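Local coordinates for disulfide isomerase DsbG N-terminal domain-containing protein (Helicobacter pylori, PDB 3TDG), which is a DsbG-like oxidoreductase with a thioredoxin fold, probably reducing or rearranging disulfide bonds in substrate proteins as a dimer, at residues V36-I39 with E40-N44; L103-E106 with T107-V111; D236-T239 with K240-T244. All coordinates share one frame; numbering follows the deposited sequence.

Interaction 1: V36-I39 with E40-N44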
# COMPACT_ATOMS: atom_id res chain seq x y z
N VAL A 36 -8.24 -2.68 30.53
CA VAL A 36 -7.05 -3.48 30.32
C VAL A 36 -7.42 -4.94 30.29
O VAL A 36 -6.92 -5.69 29.51
CB VAL A 36 -6.02 -3.25 31.43
CG1 VAL A 36 -4.91 -4.20 31.29
CG2 VAL A 36 -5.48 -1.89 31.36
N SER A 37 -8.31 -5.34 31.15
CA SER A 37 -8.66 -6.72 31.25
C SER A 37 -9.57 -7.15 30.12
O SER A 37 -9.46 -8.23 29.62
CB SER A 37 -9.25 -6.98 32.62
OG SER A 37 -10.38 -7.77 32.54
N VAL A 38 -10.44 -6.27 29.68
CA VAL A 38 -11.28 -6.57 28.57
C VAL A 38 -10.43 -6.78 27.31
O VAL A 38 -10.68 -7.67 26.56
CB VAL A 38 -12.32 -5.51 28.35
CG1 VAL A 38 -13.07 -5.78 27.13
CG2 VAL A 38 -13.24 -5.44 29.50
N ILE A 39 -9.43 -5.96 27.13
CA ILE A 39 -8.59 -6.11 25.98
C ILE A 39 -7.74 -7.35 26.09
O ILE A 39 -7.61 -8.08 25.15
CB ILE A 39 -7.72 -4.89 25.75
CG1 ILE A 39 -8.55 -3.77 25.18
CG2 ILE A 39 -6.64 -5.18 24.77
CD1 ILE A 39 -7.94 -2.44 25.35
N GLU A 40 -7.16 -7.58 27.24
CA GLU A 40 -6.34 -8.75 27.43
C GLU A 40 -7.02 -10.06 27.07
O GLU A 40 -6.44 -10.85 26.40
CB GLU A 40 -5.78 -8.81 28.82
CG GLU A 40 -4.56 -9.63 28.86
CD GLU A 40 -3.94 -9.73 30.21
OE1 GLU A 40 -4.60 -9.48 31.20
OE2 GLU A 40 -2.77 -10.06 30.25
N LYS A 41 -8.24 -10.25 27.51
CA LYS A 41 -8.96 -11.52 27.28
C LYS A 41 -9.15 -11.83 25.81
O LYS A 41 -9.09 -13.00 25.41
CB LYS A 41 -10.36 -11.51 27.91
CG LYS A 41 -10.42 -11.14 29.35
CD LYS A 41 -11.90 -10.87 29.74
CE LYS A 41 -12.46 -11.98 30.63
NZ LYS A 41 -11.64 -12.10 31.89
N GLN A 42 -9.44 -10.81 25.01
CA GLN A 42 -9.72 -11.04 23.60
C GLN A 42 -8.57 -10.69 22.63
O GLN A 42 -8.74 -10.78 21.43
CB GLN A 42 -11.08 -10.46 23.18
CG GLN A 42 -11.32 -9.02 23.58
CD GLN A 42 -12.80 -8.63 23.54
OE1 GLN A 42 -13.39 -8.50 22.48
NE2 GLN A 42 -13.38 -8.42 24.71
N THR A 43 -7.40 -10.32 23.15
CA THR A 43 -6.24 -10.13 22.27
C THR A 43 -4.99 -10.81 22.81
O THR A 43 -4.02 -10.97 22.08
CB THR A 43 -5.87 -8.64 22.10
OG1 THR A 43 -5.39 -8.12 23.35
CG2 THR A 43 -7.05 -7.85 21.62
N ASN A 44 -5.03 -11.20 24.08
CA ASN A 44 -3.85 -11.57 24.83
C ASN A 44 -2.73 -10.52 24.80
O ASN A 44 -1.55 -10.85 24.84
CB ASN A 44 -3.31 -12.96 24.43
CG ASN A 44 -2.32 -13.49 25.45
OD1 ASN A 44 -2.56 -13.38 26.65
ND2 ASN A 44 -1.20 -14.01 24.99
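Residues V36 to T43 lie toward the end of helix 33-43, where E40 N bonds to V36 O at 3.0 Å and K41 N to S37 O at 3.2 Å, both nearly straight, with the pattern weakening at I39 O. That carbonyl takes two weak backbone bonds, from Q42 N and T43 N, and a stronger one from the side chain of T43, whose OG1 gives its proton to I39 O at 2.9 Å. The hydroxyl comes in from above the carbonyl plane, 53° out of it. With chi1 67°, OG1 lies between T43's own N and carbonyl carbon and faces I39 O. From there it also touches the I39 branch methyl, CG2 to OG1 at 3.5 Å, and it pairs with K45 N a little farther along the chain. N44 then takes a positive phi of 53°, while its N still bonds to E40 O, so the chain leaves the helix and heads for strand 48-54.

Helix 33-43 opens the DsbG-type N-terminal domain. V38 and I39 point from it onto I86 of strand 85-88, and F94 and S95 of the second subunit pack against the same two residues, so this part of the helix belongs to the dimer contact as well as to the domain core.

V38 and Q42 run side by side, one turn apart. Q42 NE2 lies 3.6 Å from V38 CG1 and makes a weak, bent bond to V38 O at 3.4 Å; its stronger partner is the backbone oxygen of S95 of the second subunit. K41 lays its CG against S37 O at 3.1 Å.

Interaction 2: L103-E106 with T107-V111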
# COMPACT_ATOMS: atom_id res chain seq x y z
N LEU A 103 -9.41 18.01 20.09
CA LEU A 103 -8.72 17.06 20.97
C LEU A 103 -8.31 15.80 20.20
O LEU A 103 -7.15 15.38 20.26
CB LEU A 103 -9.59 16.67 22.16
CG LEU A 103 -9.00 15.56 23.07
CD1 LEU A 103 -7.72 16.00 23.75
CD2 LEU A 103 -10.04 15.15 24.10
N VAL A 104 -9.27 15.22 19.49
CA VAL A 104 -9.06 14.02 18.69
C VAL A 104 -8.01 14.26 17.59
O VAL A 104 -7.13 13.42 17.39
CB VAL A 104 -10.42 13.47 18.13
CG1 VAL A 104 -10.22 12.36 17.08
CG2 VAL A 104 -11.30 12.97 19.28
N ALA A 105 -8.09 15.40 16.91
CA ALA A 105 -7.14 15.76 15.88
C ALA A 105 -5.72 15.85 16.41
O ALA A 105 -4.79 15.28 15.81
CB ALA A 105 -7.54 17.08 15.18
N GLU A 106 -5.55 16.56 17.53
CA GLU A 106 -4.26 16.67 18.21
C GLU A 106 -3.72 15.30 18.65
O GLU A 106 -2.53 15.02 18.53
CB GLU A 106 -4.38 17.56 19.46
CG GLU A 106 -4.50 19.06 19.17
CD GLU A 106 -5.10 19.87 20.33
OE1 GLU A 106 -5.13 21.12 20.21
OE2 GLU A 106 -5.55 19.28 21.34
N THR A 107 -4.63 14.49 19.18
CA THR A 107 -4.29 13.17 19.68
C THR A 107 -3.85 12.28 18.51
O THR A 107 -2.73 11.77 18.54
CB THR A 107 -5.43 12.58 20.47
OG1 THR A 107 -5.70 13.45 21.58
CG2 THR A 107 -5.09 11.18 20.98
N ASN A 108 -4.70 12.13 17.50
CA ASN A 108 -4.34 11.38 16.30
C ASN A 108 -2.97 11.80 15.74
O ASN A 108 -2.12 10.95 15.50
CB ASN A 108 -5.43 11.46 15.22
CG ASN A 108 -6.67 10.65 15.60
OD1 ASN A 108 -6.67 9.90 16.59
ND2 ASN A 108 -7.74 10.80 14.83
N GLN A 109 -2.75 13.10 15.56
CA GLN A 109 -1.50 13.58 15.00
C GLN A 109 -0.28 13.30 15.89
O GLN A 109 0.78 12.95 15.39
CB GLN A 109 -1.61 15.08 14.68
CG GLN A 109 -2.49 15.32 13.44
CD GLN A 109 -2.97 16.76 13.32
OE1 GLN A 109 -4.17 17.02 13.25
NE2 GLN A 109 -2.03 17.69 13.30
N LYS A 110 -0.45 13.45 17.20
CA LYS A 110 0.62 13.15 18.17
C LYS A 110 1.03 11.65 18.11
O LYS A 110 2.20 11.34 17.95
CB LYS A 110 0.19 13.56 19.58
CG LYS A 110 1.19 13.22 20.67
CD LYS A 110 0.73 13.74 22.03
CE LYS A 110 -0.49 12.97 22.54
NZ LYS A 110 -0.77 13.40 23.93
N VAL A 111 0.05 10.75 18.21
CA VAL A 111 0.34 9.30 18.13
C VAL A 111 0.90 8.87 16.77
O VAL A 111 1.78 8.02 16.70
CB VAL A 111 -0.88 8.39 18.54
CG1 VAL A 111 -1.50 8.82 19.87
CG2 VAL A 111 -1.92 8.34 17.46
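T107 turns its hydroxyl back on L103, and L103 O is gripped twice by the same residue: by T107 OG1 at 2.8 Å and by T107 N at 2.9 Å. The hydroxyl stands above the carbonyl plane, 40° out of it. With OG1 beside the backbone N (chi1 -61°), the hydroxyl is carried toward the turn before, and its polar end is satisfied within the helix although the residue is buried. The other backbone bonds keep the same spacing of four residues, N108 N to V104 O, Q109 N to A105 O and K110 N to E106 O.

Among van der Waals contacts, L103 CD1 lies 3.9 Å from T107 OG1, and both side chains lean on M63 of strand 62-67. V104 and N108 likewise run alongside each other, CG1 to ND2 at 3.7 Å. N108 ND2 has a weak bond to S90 O, but its buried OD1 has no partner in the model. Q109 CG rests on A105 O at 3.3 Å.

The charged end of K110 leads away from the preceding turn to a salt bridge with E51. T107, N108 and V111 meet P76 of strand 74-79, so one face of helix 98-129 lies on the antiparallel sheet, consistent with the long linker helix of DsbC/DsbG-type proteins.

Interaction 3: D236-T239 with K240-T244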
# COMPACT_ATOMS: atom_id res chain seq x y z
N ASP A 236 34.85 -13.82 -3.32
CA ASP A 236 33.85 -14.24 -2.35
C ASP A 236 33.41 -13.07 -1.46
O ASP A 236 32.21 -12.82 -1.29
CB ASP A 236 34.41 -15.37 -1.47
CG ASP A 236 35.84 -15.07 -0.95
OD1 ASP A 236 36.64 -14.39 -1.65
OD2 ASP A 236 36.17 -15.51 0.18
N LEU A 237 34.38 -12.34 -0.92
CA LEU A 237 34.08 -11.26 -0.01
C LEU A 237 33.42 -10.08 -0.71
O LEU A 237 32.57 -9.42 -0.11
CB LEU A 237 35.33 -10.83 0.77
CG LEU A 237 35.86 -11.88 1.75
CD1 LEU A 237 37.13 -11.41 2.38
CD2 LEU A 237 34.85 -12.27 2.83
N ARG A 238 33.77 -9.83 -1.97
CA ARG A 238 33.15 -8.73 -2.71
C ARG A 238 31.66 -8.97 -2.87
O ARG A 238 30.87 -8.05 -2.70
CB ARG A 238 33.81 -8.46 -4.07
CG ARG A 238 33.65 -6.98 -4.52
CD ARG A 238 33.31 -6.77 -6.01
NE ARG A 238 33.83 -7.84 -6.87
CZ ARG A 238 33.07 -8.69 -7.56
NH1 ARG A 238 31.74 -8.60 -7.53
NH2 ARG A 238 33.65 -9.64 -8.30
N THR A 239 31.27 -10.21 -3.18
CA THR A 239 29.86 -10.59 -3.26
C THR A 239 29.12 -10.43 -1.92
O THR A 239 28.00 -9.94 -1.88
CB THR A 239 29.70 -12.04 -3.78
OG1 THR A 239 30.46 -12.19 -4.98
CG2 THR A 239 28.23 -12.37 -4.07
N LYS A 240 29.77 -10.85 -0.83
CA LYS A 240 29.24 -10.67 0.51
C LYS A 240 29.04 -9.17 0.82
O LYS A 240 27.99 -8.76 1.35
CB LYS A 240 30.16 -11.31 1.55
CG LYS A 240 29.55 -11.35 2.92
CD LYS A 240 30.55 -11.73 3.98
CE LYS A 240 29.80 -12.36 5.15
NZ LYS A 240 30.65 -12.56 6.35
N VAL A 241 30.05 -8.36 0.49
CA VAL A 241 29.94 -6.90 0.57
C VAL A 241 28.76 -6.37 -0.25
O VAL A 241 27.96 -5.58 0.27
CB VAL A 241 31.26 -6.19 0.15
CG1 VAL A 241 31.04 -4.70 -0.10
CG2 VAL A 241 32.34 -6.41 1.22
N GLU A 242 28.66 -6.80 -1.51
CA GLU A 242 27.59 -6.33 -2.40
C GLU A 242 26.20 -6.68 -1.86
O GLU A 242 25.32 -5.84 -1.89
CB GLU A 242 27.77 -6.84 -3.84
CG GLU A 242 28.94 -6.18 -4.59
CD GLU A 242 29.25 -6.81 -5.96
OE1 GLU A 242 30.05 -6.21 -6.71
OE2 GLU A 242 28.71 -7.89 -6.28
N ASN A 243 26.03 -7.91 -1.36
CA ASN A 243 24.75 -8.36 -0.78
C ASN A 243 24.41 -7.68 0.53
O ASN A 243 23.26 -7.27 0.74
CB ASN A 243 24.74 -9.89 -0.58
CG ASN A 243 24.83 -10.68 -1.90
OD1 ASN A 243 24.76 -10.11 -2.99
ND2 ASN A 243 25.00 -11.99 -1.79
N THR A 244 25.39 -7.57 1.43
CA THR A 244 25.17 -6.91 2.70
C THR A 244 24.77 -5.43 2.50
O THR A 244 23.83 -4.94 3.13
CB THR A 244 26.41 -7.03 3.61
OG1 THR A 244 26.79 -8.41 3.72
CG2 THR A 244 26.12 -6.50 5.02
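R238 and E242, one turn apart on helix 235-249, are joined by a salt bridge, R238 NH1 to E242 OE1 at 3.0 Å with an N-H...O angle of 154°. The carboxylate oxygen sits at the edge of the guanidinium, slightly out of its plane, while the arginine meets it from above the carboxylate plane; the two planes are turned 52° apart. The bend at chi2 carries R238 CD to 3.4 Å from E242 OE1, and the bend at chi3 turns the guanidinium beyond it. E233 and E235 hold NE and NH2, so three acidic groups surround this guanidinium and probably keep it fixed. K240 runs extended to a salt bridge of its own, with D134.

This helix belongs to the thioredoxin-fold half of the protein and lies against helix 188-206, where V241 meets A194 and Q198.

Backbone bonds link D236 to K240, L237 to V241, R238 to E242 and T239 to N243. K240 O accepts two donors from T244, OG1 at 2.7 Å and N at 2.9 Å, which arrive from opposite faces of its plane.

Van der Waals contacts are lighter: V241 CG2 packs on L237 O at 3.3 Å. T239 and N243 lie alongside, CG2 to ND2 at 4.0 Å.

Overall arrangement
Along the chain the three contacts come in order, each within a single helix. Interactions 1 and 2 share the N-terminal DsbG-type domain, on helices 33-43 and 98-129; their centres are 24 Å apart and they do not touch. Both lean on the antiparallel sheet of strands 48-54 to 85-88. Interaction 3, on helix 235-249, lies across the chain's centre, 47 Å from interaction 1 and 45 Å from interaction 2 (centre to centre), against helix 188-206 in the thioredoxin-fold half. The long helix 98-129 that carries interaction 2 runs on between the two halves. Interaction 1 alone reaches the second subunit, so the dimer contact seen here involves the N-terminal domain.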